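Local structure of nitroalkane oxidase (Podospora anserina, 3MKH) at residues 5-9 with 10-14. The protein oxidises nitroalkanes to aldehydes or ketones with an FAD cofactor, consuming oxygen and releasing nitrite and hydrogen peroxide. Numbering follows the deposited sequence.
Sequences FHLSA and SQKGT
Backbone N-H groups of Lys12 and Gly13 turn back to the carbonyls of Ser8 and Ala9 in the first i to i+4 bonds of helix 9-33, Lys12 N lying 2.8 Å from Ser8 O and Gly13 N 2.9 Å from Ala9 O. Ser8 is the N-cap, and with Gln11 it closes a capping box, for which two reciprocal bonds are the evidence. In one, Gln11 N donates to Ser8 OG at 3.2 Å, a bent bond; a chi1 of 65° places OG between the serine's own N and carbonyl carbon, facing the first turn. In the other, Ser8 N donates to Gln11 OE1 at 2.9 Å, nearly straight at 166°. The donor sits tilted 30° from the plane of the amide carbonyl. Gln11 CG stands anti to its carbonyl carbon, and the extended chain beyond it carries the amide back past Ser8 OG to this N-H. OE1 also accepts a weak bond from Ile3 N of a second subunit, so the box borders the tetramer interface. With an alanine here the box is likely to lose one of its two bonds, leaving Ser8 N without its side-chain acceptor and Ile3 N of the second subunit without this weak one. Leu7, buried, packs its CB against Gln11 CB at 3.7 Å, the two side chains crossing at a slant. Ser10 OG hydrogen-bonds Glu77 OE2 on helix 75-88, tying the first turn to the helical bundle of this acyl-CoA dehydrogenase-family domain. Lys12 runs its extended chain back over the loop, bringing CE to 3.5 Å from Leu7 O.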
# COMPACT_ATOMS: atom_id res chain seq x y z
N PHE A 5 -10.15 -13.38 -25.61
CA PHE A 5 -9.80 -11.97 -25.43
C PHE A 5 -9.50 -11.23 -26.76
O PHE A 5 -9.06 -10.08 -26.76
CB PHE A 5 -8.61 -11.83 -24.46
CG PHE A 5 -8.96 -12.16 -23.03
CD1 PHE A 5 -9.06 -13.48 -22.60
CD2 PHE A 5 -9.20 -11.15 -22.12
CE1 PHE A 5 -9.39 -13.78 -21.29
CE2 PHE A 5 -9.53 -11.44 -20.80
CZ PHE A 5 -9.62 -12.76 -20.39
N HIS A 6 -9.75 -11.90 -27.88
CA HIS A 6 -9.60 -11.24 -29.18
C HIS A 6 -10.81 -10.37 -29.51
O HIS A 6 -11.95 -10.79 -29.33
CB HIS A 6 -9.40 -12.28 -30.30
CG HIS A 6 -8.04 -12.91 -30.30
ND1 HIS A 6 -7.70 -13.96 -31.12
CD2 HIS A 6 -6.92 -12.61 -29.59
CE1 HIS A 6 -6.44 -14.30 -30.91
NE2 HIS A 6 -5.94 -13.49 -29.99
N LEU A 7 -10.55 -9.18 -30.02
CA LEU A 7 -11.63 -8.32 -30.46
C LEU A 7 -12.16 -8.86 -31.78
O LEU A 7 -11.39 -9.28 -32.64
CB LEU A 7 -11.13 -6.89 -30.69
CG LEU A 7 -10.81 -5.99 -29.49
CD1 LEU A 7 -9.71 -6.58 -28.67
CD2 LEU A 7 -10.42 -4.64 -30.01
N SER A 8 -13.48 -8.81 -31.93
CA SER A 8 -14.14 -9.13 -33.19
C SER A 8 -13.89 -8.00 -34.18
O SER A 8 -13.34 -6.97 -33.81
CB SER A 8 -15.65 -9.27 -32.96
OG SER A 8 -16.22 -8.04 -32.55
N ALA A 9 -14.28 -8.20 -35.43
CA ALA A 9 -14.14 -7.15 -36.44
C ALA A 9 -14.89 -5.89 -36.01
O ALA A 9 -14.41 -4.77 -36.20
CB ALA A 9 -14.65 -7.64 -37.79
N SER A 10 -16.06 -6.07 -35.43
CA SER A 10 -16.86 -4.94 -34.95
C SER A 10 -16.21 -4.22 -33.75
O SER A 10 -16.36 -3.01 -33.58
CB SER A 10 -18.27 -5.42 -34.59
OG SER A 10 -18.98 -4.40 -33.93
N GLN A 11 -15.47 -4.97 -32.94
CA GLN A 11 -14.79 -4.38 -31.80
C GLN A 11 -13.50 -3.70 -32.24
O GLN A 11 -13.13 -2.65 -31.71
CB GLN A 11 -14.54 -5.43 -30.72
CG GLN A 11 -15.85 -5.93 -30.08
CD GLN A 11 -15.68 -7.19 -29.27
OE1 GLN A 11 -14.72 -7.95 -29.46
NE2 GLN A 11 -16.60 -7.43 -28.34
N LYS A 12 -12.83 -4.28 -33.22
CA LYS A 12 -11.68 -3.61 -33.81
C LYS A 12 -12.12 -2.31 -34.47
O LYS A 12 -11.43 -1.29 -34.38
CB LYS A 12 -10.96 -4.51 -34.82
CG LYS A 12 -10.03 -5.49 -34.16
CD LYS A 12 -9.48 -6.52 -35.14
CE LYS A 12 -8.77 -7.64 -34.38
NZ LYS A 12 -8.31 -8.73 -35.27
N GLY A 13 -13.28 -2.35 -35.11
CA GLY A 13 -13.83 -1.18 -35.76
C GLY A 13 -14.10 -0.07 -34.76
O GLY A 13 -13.78 1.10 -35.00
N THR A 14 -14.67 -0.44 -33.62
CA THR A 14 -14.93 0.51 -32.56
C THR A 14 -13.63 1.16 -32.07
O THR A 14 -13.57 2.37 -31.91
CB THR A 14 -15.68 -0.14 -31.39
OG1 THR A 14 -16.98 -0.55 -31.84
CG2 THR A 14 -15.84 0.83 -30.23